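Local coordinates for putative secreted glycosylhydrolase (Parabacteroides distasonis ATCC 8503, PDB 3IMM), which probably acts as a secreted hydrolase on sugar substrates, like the 3-keto-disaccharide hydrolases, at residues E50-F55 against H124-C129; P9-N14 against I40-E45; M146-W151 against A172-K177. All blocks are in the same frame, centred on the assembly; numbering follows the deposited sequence.

Contact 1: E50-F55 against H124-C129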
loop_
_atom_site.group_PDB
_atom_site.type_symbol
_atom_site.label_atom_id
_atom_site.label_comp_id
_atom_site.label_asym_id
_atom_site.label_seq_id
_atom_site.Cartn_x
_atom_site.Cartn_y
_atom_site.Cartn_z
ATOM N N GLU A 50 11.098 1.654 -7.251
ATOM C CA GLU A 50 10.437 2.650 -6.456
ATOM C C GLU A 50 9.129 3.058 -7.118
ATOM O O GLU A 50 9.063 3.310 -8.368
ATOM C CB GLU A 50 11.332 3.858 -6.162
ATOM C CG GLU A 50 11.924 4.536 -7.300
ATOM C CD GLU A 50 12.939 5.595 -6.874
ATOM O OE1 GLU A 50 12.999 5.946 -5.688
ATOM O OE2 GLU A 50 13.685 6.057 -7.732
ATOM N N LEU A 51 8.088 3.071 -6.282
ATOM C CA LEU A 51 6.735 3.366 -6.690
ATOM C C LEU A 51 6.384 4.710 -6.064
ATOM O O LEU A 51 6.568 4.904 -4.872
ATOM C CB LEU A 51 5.813 2.232 -6.213
ATOM C CG LEU A 51 4.291 2.343 -6.371
ATOM C CD1 LEU A 51 3.896 2.261 -7.843
ATOM C CD2 LEU A 51 3.569 1.262 -5.553
ATOM N N ASP A 52 5.917 5.639 -6.894
ATOM C CA ASP A 52 5.396 6.942 -6.474
ATOM C C ASP A 52 3.910 6.998 -6.761
ATOM O O ASP A 52 3.431 6.494 -7.812
ATOM C CB ASP A 52 6.031 8.057 -7.300
ATOM C CG ASP A 52 7.136 8.748 -6.601
ATOM O OD1 ASP A 52 7.858 8.110 -5.849
ATOM O OD2 ASP A 52 7.273 9.939 -6.824
ATOM N N LEU A 53 3.185 7.644 -5.855
ATOM C CA LEU A 53 1.772 7.883 -6.064
ATOM C C LEU A 53 1.300 9.034 -5.198
ATOM O O LEU A 53 1.835 9.271 -4.120
ATOM C CB LEU A 53 0.967 6.639 -5.726
ATOM C CG LEU A 53 0.989 6.091 -4.285
ATOM C CD1 LEU A 53 -0.334 5.448 -3.940
ATOM C CD2 LEU A 53 2.141 5.102 -4.044
ATOM N N ASP A 54 0.300 9.746 -5.690
ATOM C CA ASP A 54 -0.399 10.749 -4.920
ATOM C C ASP A 54 -1.628 10.038 -4.448
ATOM O O ASP A 54 -2.128 9.153 -5.160
ATOM C CB ASP A 54 -0.809 11.950 -5.788
ATOM C CG ASP A 54 0.385 12.659 -6.460
ATOM O OD1 ASP A 54 1.538 12.431 -6.052
ATOM O OD2 ASP A 54 0.165 13.450 -7.420
ATOM N N PHE A 55 -2.112 10.394 -3.253
ATOM C CA PHE A 55 -3.423 9.978 -2.820
ATOM C C PHE A 55 -4.097 11.058 -1.982
ATOM O O PHE A 55 -3.416 11.896 -1.351
ATOM C CB PHE A 55 -3.344 8.661 -2.063
ATOM C CG PHE A 55 -2.657 8.749 -0.754
ATOM C CD1 PHE A 55 -3.390 9.023 0.419
ATOM C CD2 PHE A 55 -1.287 8.527 -0.653
ATOM C CE1 PHE A 55 -2.756 9.078 1.652
ATOM C CE2 PHE A 55 -0.639 8.607 0.585
ATOM C CZ PHE A 55 -1.364 8.888 1.729
ATOM N N HIS A 124 1.524 12.700 -1.054
ATOM C CA HIS A 124 2.457 12.007 -1.930
ATOM C C HIS A 124 3.190 10.939 -1.122
ATOM O O HIS A 124 3.529 11.153 0.042
ATOM C CB HIS A 124 3.445 12.979 -2.607
ATOM C CG HIS A 124 4.409 12.284 -3.492
ATOM N ND1 HIS A 124 5.670 11.921 -3.070
ATOM C CD2 HIS A 124 4.262 11.772 -4.732
ATOM C CE1 HIS A 124 6.277 11.272 -4.044
ATOM N NE2 HIS A 124 5.452 11.176 -5.066
HETATM N N MSE A 125 3.367 9.770 -1.736
HETATM C CA MSE A 125 4.051 8.655 -1.110
HETATM C C MSE A 125 4.981 8.016 -2.137
HETATM O O MSE A 125 4.608 7.809 -3.285
HETATM C CB MSE A 125 3.052 7.624 -0.580
HETATM C CG MSE A 125 3.681 6.336 -0.105
HETATM SE SE MSE A 125 2.319 5.076 0.540
HETATM C CE MSE A 125 2.076 5.934 2.190
ATOM N N ARG A 126 6.194 7.747 -1.694
ATOM C CA ARG A 126 7.190 6.963 -2.435
ATOM C C ARG A 126 7.526 5.678 -1.646
ATOM O O ARG A 126 7.799 5.722 -0.432
ATOM C CB ARG A 126 8.453 7.786 -2.663
ATOM C CG ARG A 126 9.587 6.979 -3.307
ATOM C CD ARG A 126 10.665 7.872 -3.787
ATOM N NE ARG A 126 10.201 8.736 -4.878
ATOM C CZ ARG A 126 10.898 9.755 -5.390
ATOM N NH1 ARG A 126 12.129 10.026 -4.988
ATOM N NH2 ARG A 126 10.357 10.498 -6.332
ATOM N N ILE A 127 7.463 4.544 -2.321
ATOM C CA ILE A 127 7.755 3.245 -1.702
ATOM C C ILE A 127 8.936 2.671 -2.463
ATOM O O ILE A 127 8.848 2.466 -3.651
ATOM C CB ILE A 127 6.563 2.284 -1.753
ATOM C CG1 ILE A 127 5.311 2.957 -1.194
ATOM C CG2 ILE A 127 6.844 1.018 -0.973
ATOM C CD1 ILE A 127 4.033 2.162 -1.494
ATOM N N LYS A 128 10.045 2.465 -1.774
ATOM C CA LYS A 128 11.248 1.897 -2.358
ATOM C C LYS A 128 11.318 0.445 -1.920
ATOM O O LYS A 128 11.370 0.139 -0.718
ATOM C CB LYS A 128 12.523 2.656 -1.933
ATOM C CG LYS A 128 12.481 4.166 -2.192
ATOM C CD LYS A 128 13.837 4.874 -1.957
ATOM C CE LYS A 128 14.615 5.073 -3.236
ATOM N NZ LYS A 128 15.999 5.565 -3.028
ATOM N N CYS A 129 11.302 -0.443 -2.913
ATOM C CA CYS A 129 11.244 -1.869 -2.666
ATOM C C CYS A 129 12.498 -2.544 -3.205
ATOM O O CYS A 129 12.595 -2.879 -4.375
ATOM C CB CYS A 129 9.993 -2.439 -3.278
ATOM S SG CYS A 129 8.466 -1.885 -2.469
#
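D52 and R126 form a non-hydrogen-bonded pair on adjacent antiparallel strands of the six-stranded sheet of a concanavalin-like beta sandwich. R126 grips the carboxylate side-on in a salt bridge: NE gives a nearly straight bond to the syn lone pair of OD1 of D52, 2.6 Å, while NH2 reaches OD2 on the syn side, 26° out of the carboxylate plane. The two flat groups are nearly coplanar, and a bend at chi3 (-65°) turns the guanidinium onto the acid. H124 adds a weak bond from NE2 to OD2 of D52 at 2.8 Å, its ring steeply inclined to the carboxylate.

E50, D52, D54 and their partners share this polar face. E50 runs beside R126 and K128, but its carboxylate forms a salt bridge with R199; D54 is held by R194 and N195. On the other face L51, L53 and I127 meet V65 of strand 62-69 in the sandwich core, while the selenomethionine M125 packs on V136 and L138 of strand 133-138. The F55 ring turns its edge to CB of M125. Four backbone bonds, in the pairs L51-I127 and L53-M125, hold the register; the shortest runs from N of I127 to O of L51, 2.7 Å.

Contact 2: P9-N14 against I40-E45; sequences PLFGKN and IWTKDE
F11 and I40 meet face-on, coming from opposite directions. This is a CH-pi contact: CG1 of I40 lies 4.2 Å from the centroid of the F11 ring and 19° off its normal, though offset toward the rim. CD1 of the same isoleucine reaches CE2 of F11 and its CG2 reaches CZ, so both branches bear on the far end of the ring. The opposite face is covered by CD2 of the preceding L10, 3.7 Å above the plane, and the ring is thus sandwiched between two aliphatic chains. With an alanine in place of F11, CG1 of I40 would probably lose the ring face it rests on, and a gap is likely to open between I40 and CD2 of L10.

N of T42 sits at the ring edge, 3.7 Å from CE1 of F11; CG2 of T42 also comes within 3.7 Å of CE1, but from out of the plane. CD1 of L10 presses on CG2 of T42 at 3.4 Å, tighter than an ordinary carbon contact, and the two side chains cross at about a right angle.

The contact lies at the margin of the beta sandwich. A type I turn from P9 to G12 leaves the edge strand 8-9 of the six-stranded sheet, and strand 40-42 belongs to the five-stranded sheet. L10 reaches both layers, touching I196 and I198 in one and I180 in the other.

Polar bonds run within each segment or to neighbours. N of G12 closes the turn on O of P9. A chi1 of 56° sets CG2 of T42 anti to the carbonyl carbon, against L10, and leaves OG1 to bind O of D44 in its carbonyl plane at 2.8 Å; the same hydroxyl also bonds to N of I180.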
loop_
_atom_site.group_PDB
_atom_site.type_symbol
_atom_site.label_atom_id
_atom_site.label_comp_id
_atom_site.label_asym_id
_atom_site.label_seq_id
_atom_site.Cartn_x
_atom_site.Cartn_y
_atom_site.Cartn_z
ATOM N N PRO A 9 4.124 5.409 -16.087
ATOM C CA PRO A 9 2.859 5.194 -15.432
ATOM C C PRO A 9 2.683 3.698 -15.090
ATOM O O PRO A 9 2.904 2.827 -15.937
ATOM C CB PRO A 9 1.849 5.671 -16.474
ATOM C CG PRO A 9 2.565 5.705 -17.732
ATOM C CD PRO A 9 3.936 6.047 -17.414
ATOM N N LEU A 10 2.329 3.406 -13.854
ATOM C CA LEU A 10 2.287 2.021 -13.406
ATOM C C LEU A 10 1.311 1.199 -14.248
ATOM O O LEU A 10 1.547 0.029 -14.499
ATOM C CB LEU A 10 1.878 1.968 -11.924
ATOM C CG LEU A 10 1.741 0.594 -11.284
ATOM C CD1 LEU A 10 3.117 -0.169 -11.246
ATOM C CD2 LEU A 10 1.082 0.723 -9.864
ATOM N N PHE A 11 0.194 1.798 -14.644
ATOM C CA PHE A 11 -0.841 1.050 -15.325
ATOM C C PHE A 11 -0.916 1.464 -16.779
ATOM O O PHE A 11 -1.889 1.144 -17.450
ATOM C CB PHE A 11 -2.226 1.198 -14.643
ATOM C CG PHE A 11 -2.279 0.701 -13.224
ATOM C CD1 PHE A 11 -1.799 -0.567 -12.879
ATOM C CD2 PHE A 11 -2.836 1.495 -12.223
ATOM C CE1 PHE A 11 -1.852 -1.017 -11.571
ATOM C CE2 PHE A 11 -2.940 1.025 -10.918
ATOM C CZ PHE A 11 -2.436 -0.229 -10.583
ATOM N N GLY A 12 0.126 2.131 -17.271
ATOM C CA GLY A 12 0.130 2.701 -18.597
ATOM C C GLY A 12 -0.908 3.780 -18.743
ATOM O O GLY A 12 -1.404 4.287 -17.763
ATOM N N LYS A 13 -1.266 4.104 -19.982
ATOM C CA LYS A 13 -2.362 5.039 -20.254
ATOM C C LYS A 13 -3.660 4.278 -20.357
ATOM O O LYS A 13 -3.707 3.159 -20.877
ATOM C CB LYS A 13 -2.126 5.764 -21.557
ATOM C CG LYS A 13 -0.768 6.419 -21.686
ATOM C CD LYS A 13 -0.491 6.759 -23.171
ATOM C CE LYS A 13 -0.648 8.232 -23.445
ATOM N NZ LYS A 13 0.399 9.013 -22.680
ATOM N N ASN A 14 -4.716 4.890 -19.838
ATOM C CA ASN A 14 -6.065 4.313 -19.874
ATOM C C ASN A 14 -6.149 2.913 -19.255
ATOM O O ASN A 14 -6.942 2.068 -19.696
ATOM C CB ASN A 14 -6.577 4.307 -21.319
ATOM C CG ASN A 14 -6.405 5.646 -21.978
ATOM O OD1 ASN A 14 -6.673 6.684 -21.362
ATOM N ND2 ASN A 14 -5.886 5.643 -23.197
ATOM N N ILE A 40 -7.067 -3.633 -8.103
ATOM C CA ILE A 40 -6.517 -3.401 -9.456
ATOM C C ILE A 40 -5.046 -3.817 -9.413
ATOM O O ILE A 40 -4.340 -3.504 -8.441
ATOM C CB ILE A 40 -6.670 -1.898 -9.923
ATOM C CG1 ILE A 40 -6.067 -1.675 -11.320
ATOM C CG2 ILE A 40 -6.082 -0.869 -8.880
ATOM C CD1 ILE A 40 -6.617 -0.506 -12.039
ATOM N N TRP A 41 -4.585 -4.548 -10.435
ATOM C CA TRP A 41 -3.247 -5.096 -10.407
ATOM C C TRP A 41 -2.501 -4.726 -11.638
ATOM O O TRP A 41 -3.095 -4.514 -12.699
ATOM C CB TRP A 41 -3.250 -6.628 -10.290
ATOM C CG TRP A 41 -3.997 -7.139 -9.085
ATOM C CD1 TRP A 41 -5.260 -7.623 -9.064
ATOM C CD2 TRP A 41 -3.517 -7.194 -7.738
ATOM N NE1 TRP A 41 -5.613 -7.965 -7.778
ATOM C CE2 TRP A 41 -4.558 -7.713 -6.947
ATOM C CE3 TRP A 41 -2.294 -6.892 -7.134
ATOM C CZ2 TRP A 41 -4.424 -7.919 -5.574
ATOM C CZ3 TRP A 41 -2.159 -7.079 -5.788
ATOM C CH2 TRP A 41 -3.229 -7.581 -5.012
ATOM N N THR A 42 -1.177 -4.690 -11.497
ATOM C CA THR A 42 -0.318 -4.663 -12.646
ATOM C C THR A 42 -0.455 -5.997 -13.383
ATOM O O THR A 42 -0.773 -7.024 -12.778
ATOM C CB THR A 42 1.155 -4.392 -12.250
ATOM O OG1 THR A 42 1.575 -5.363 -11.302
ATOM C CG2 THR A 42 1.319 -2.994 -11.655
ATOM N N LYS A 43 -0.243 -5.975 -14.700
ATOM C CA LYS A 43 -0.245 -7.192 -15.484
ATOM C C LYS A 43 1.113 -7.904 -15.368
ATOM O O LYS A 43 1.219 -9.113 -15.632
ATOM C CB LYS A 43 -0.525 -6.881 -16.962
ATOM C CG LYS A 43 -1.959 -6.517 -17.293
ATOM C CD LYS A 43 -2.081 -6.366 -18.831
ATOM C CE LYS A 43 -3.508 -6.181 -19.255
ATOM N NZ LYS A 43 -3.514 -5.764 -20.638
ATOM N N ASP A 44 2.130 -7.144 -14.960
ATOM C CA ASP A 44 3.516 -7.612 -14.854
ATOM C C ASP A 44 4.033 -7.591 -13.403
ATOM O O ASP A 44 3.504 -6.886 -12.558
ATOM C CB ASP A 44 4.432 -6.711 -15.702
ATOM C CG ASP A 44 4.050 -6.683 -17.159
ATOM O OD1 ASP A 44 3.606 -7.726 -17.692
ATOM O OD2 ASP A 44 4.212 -5.605 -17.774
ATOM N N GLU A 45 5.078 -8.369 -13.138
ATOM C CA GLU A 45 5.708 -8.425 -11.820
ATOM C C GLU A 45 6.888 -7.479 -11.762
ATOM O O GLU A 45 7.532 -7.198 -12.777
ATOM C CB GLU A 45 6.156 -9.842 -11.481
ATOM C CG GLU A 45 4.995 -10.849 -11.458
ATOM C CD GLU A 45 5.403 -12.222 -10.991
ATOM O OE1 GLU A 45 5.980 -12.336 -9.909
ATOM O OE2 GLU A 45 5.136 -13.199 -11.701
#

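Contact 3: M146-W151 against A172-K177; sequences MDMSKW and AELPTK
M148, a selenomethionine, reaches over to L174 where the edge strand 141-147 of the six-stranded sheet in this beta sandwich gives way to a 3-10 turn. Its CB sets out toward segment 172-177, and CG lies anti to the carbonyl carbon (chi1 -60°). The chain runs extended to SE, which passes 4.2 Å from CG2 of T176. There it bends, chi3 69°, and the methyl CE is brought against L174, 3.6 Å from CB and a little farther from CD2; the two side chains cross at about a right angle. V80 of the five-stranded sheet touches both M148 and L174, while Y68 touches both M148 and T176, so the selenomethionine joins this loop to the inside of the sandwich.

Backbone contacts hold the other end. N of A172 donates to O of W151 at 2.8 Å, approaching from above the carbonyl plane, and CA of A172 packs against O of M148. CB of A172 fits in by the same two carbonyls, 3.1 Å from O of W151.

The turn that presents these carbonyls is shaped on its own side. O of M148 accepts from N of W151, and NE1 of W151 bonds to OD1 of N157. CE of M146, also a selenomethionine, lies over one indole face, toward its rim. At the start of the 3-10 turn D147 makes an Asx turn: its OD1 takes N of S149 at 3.0 Å and OG of S149 at 2.6 Å, both from the same face of the carboxylate plane.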
loop_
_atom_site.group_PDB
_atom_site.type_symbol
_atom_site.label_atom_id
_atom_site.label_comp_id
_atom_site.label_asym_id
_atom_site.label_seq_id
_atom_site.Cartn_x
_atom_site.Cartn_y
_atom_site.Cartn_z
HETATM N N MSE A 146 11.488 -1.149 6.706
HETATM C CA MSE A 146 11.361 -2.526 7.092
HETATM C C MSE A 146 12.494 -3.308 6.480
HETATM O O MSE A 146 12.723 -3.234 5.276
HETATM C CB MSE A 146 10.064 -3.111 6.531
HETATM C CG MSE A 146 9.989 -4.626 6.712
HETATM SE SE MSE A 146 8.215 -5.352 6.416
HETATM C CE MSE A 146 7.456 -5.162 8.096
ATOM N N ASP A 147 13.146 -4.118 7.295
ATOM C CA ASP A 147 13.952 -5.261 6.792
ATOM C C ASP A 147 13.196 -6.558 7.079
ATOM O O ASP A 147 13.244 -7.068 8.174
ATOM C CB ASP A 147 15.341 -5.286 7.451
ATOM C CG ASP A 147 16.234 -6.444 6.945
ATOM O OD1 ASP A 147 15.762 -7.420 6.310
ATOM O OD2 ASP A 147 17.428 -6.392 7.267
HETATM N N MSE A 148 12.589 -7.122 6.042
HETATM C CA MSE A 148 11.749 -8.317 6.118
HETATM C C MSE A 148 12.427 -9.537 6.720
HETATM O O MSE A 148 11.736 -10.445 7.203
HETATM C CB MSE A 148 11.183 -8.670 4.717
HETATM C CG MSE A 148 10.339 -7.587 4.134
HETATM SE SE MSE A 148 9.861 -7.877 2.326
HETATM C CE MSE A 148 8.651 -9.391 2.544
ATOM N N SER A 149 13.761 -9.558 6.729
ATOM C CA SER A 149 14.507 -10.695 7.277
ATOM C C SER A 149 14.323 -10.809 8.775
ATOM O O SER A 149 14.477 -11.893 9.294
ATOM C CB SER A 149 16.002 -10.657 6.917
ATOM O OG SER A 149 16.623 -9.550 7.480
ATOM N N LYS A 150 13.926 -9.719 9.444
ATOM C CA LYS A 150 13.644 -9.745 10.881
ATOM C C LYS A 150 12.338 -10.431 11.196
ATOM O O LYS A 150 12.112 -10.836 12.329
ATOM C CB LYS A 150 13.583 -8.341 11.464
ATOM C CG LYS A 150 14.892 -7.552 11.373
ATOM C CD LYS A 150 14.696 -6.062 11.776
ATOM C CE LYS A 150 14.559 -5.859 13.299
ATOM N NZ LYS A 150 13.684 -4.660 13.582
ATOM N N TRP A 151 11.458 -10.558 10.213
ATOM C CA TRP A 151 10.114 -11.111 10.455
ATOM C C TRP A 151 10.155 -12.637 10.288
ATOM O O TRP A 151 9.631 -13.192 9.307
ATOM C CB TRP A 151 9.093 -10.458 9.506
ATOM C CG TRP A 151 8.503 -9.213 10.078
ATOM C CD1 TRP A 151 7.269 -9.084 10.663
ATOM C CD2 TRP A 151 9.142 -7.934 10.186
ATOM N NE1 TRP A 151 7.110 -7.793 11.119
ATOM C CE2 TRP A 151 8.253 -7.076 10.846
ATOM C CE3 TRP A 151 10.376 -7.442 9.806
ATOM C CZ2 TRP A 151 8.570 -5.759 11.128
ATOM C CZ3 TRP A 151 10.675 -6.103 10.072
ATOM C CH2 TRP A 151 9.775 -5.286 10.713
ATOM N N ALA A 172 10.015 -12.875 6.536
ATOM C CA ALA A 172 11.376 -13.296 6.244
ATOM C C ALA A 172 11.487 -14.314 5.117
ATOM O O ALA A 172 12.547 -14.434 4.512
ATOM C CB ALA A 172 12.081 -13.823 7.496
ATOM N N GLU A 173 10.406 -15.026 4.820
ATOM C CA GLU A 173 10.444 -16.061 3.786
ATOM C C GLU A 173 9.552 -15.678 2.595
ATOM O O GLU A 173 9.366 -16.468 1.666
ATOM C CB GLU A 173 10.034 -17.423 4.363
ATOM C CG GLU A 173 10.224 -17.612 5.877
ATOM C CD GLU A 173 11.669 -17.807 6.337
ATOM O OE1 GLU A 173 12.574 -17.993 5.493
ATOM O OE2 GLU A 173 11.891 -17.770 7.573
ATOM N N LEU A 174 8.998 -14.465 2.624
ATOM C CA LEU A 174 8.209 -13.957 1.514
ATOM C C LEU A 174 9.138 -13.591 0.332
ATOM O O LEU A 174 10.232 -13.016 0.542
ATOM C CB LEU A 174 7.365 -12.757 1.976
ATOM C CG LEU A 174 5.840 -12.878 1.852
ATOM C CD1 LEU A 174 5.283 -14.098 2.477
ATOM C CD2 LEU A 174 5.201 -11.651 2.392
ATOM N N PRO A 175 8.751 -14.005 -0.891
ATOM C CA PRO A 175 9.394 -13.487 -2.099
ATOM C C PRO A 175 9.309 -11.956 -2.206
ATOM O O PRO A 175 8.310 -11.345 -1.762
ATOM C CB PRO A 175 8.594 -14.147 -3.235
ATOM C CG PRO A 175 8.000 -15.392 -2.620
ATOM C CD PRO A 175 7.725 -15.031 -1.195
ATOM N N THR A 176 10.313 -11.367 -2.866
ATOM C CA THR A 176 10.459 -9.933 -2.980
ATOM C C THR A 176 10.303 -9.497 -4.453
ATOM O O THR A 176 10.998 -8.615 -4.973
ATOM C CB THR A 176 11.768 -9.505 -2.319
ATOM O OG1 THR A 176 12.894 -10.079 -3.014
ATOM C CG2 THR A 176 11.757 -9.957 -0.857
ATOM N N LYS A 177 9.374 -10.173 -5.104
ATOM C CA LYS A 177 8.974 -9.914 -6.474
ATOM C C LYS A 177 7.502 -10.320 -6.601
ATOM O O LYS A 177 7.103 -11.380 -6.107
ATOM C CB LYS A 177 9.830 -10.751 -7.450
ATOM C CG LYS A 177 9.283 -10.729 -8.896
ATOM C CD LYS A 177 10.236 -11.309 -9.950
ATOM C CE LYS A 177 9.530 -11.350 -11.295
ATOM N NZ LYS A 177 10.306 -12.048 -12.379
#

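How the contacts relate
The three contacts sample different parts of one sandwich: contact 1 within the six-stranded sheet, contacts 2 and 3 at margins where both layers are involved. Contacts 1 and 2 have centres 14 Å apart and touch, CD1 of L51 lying 3.8 Å from CD2 of L10. Contacts 2 and 3, centred 24 Å apart, still meet through CB of E45 and CE of K177 at 3.7 Å. Contacts 1 and 3 reach the same sheet without touching, their nearest atoms about 6 Å apart. The bound sodium ion, at N62, S63, E81 and Q83, is about 10 Å from the side chain of M125 in contact 1 and about 12 Å from that of W41 in contact 2.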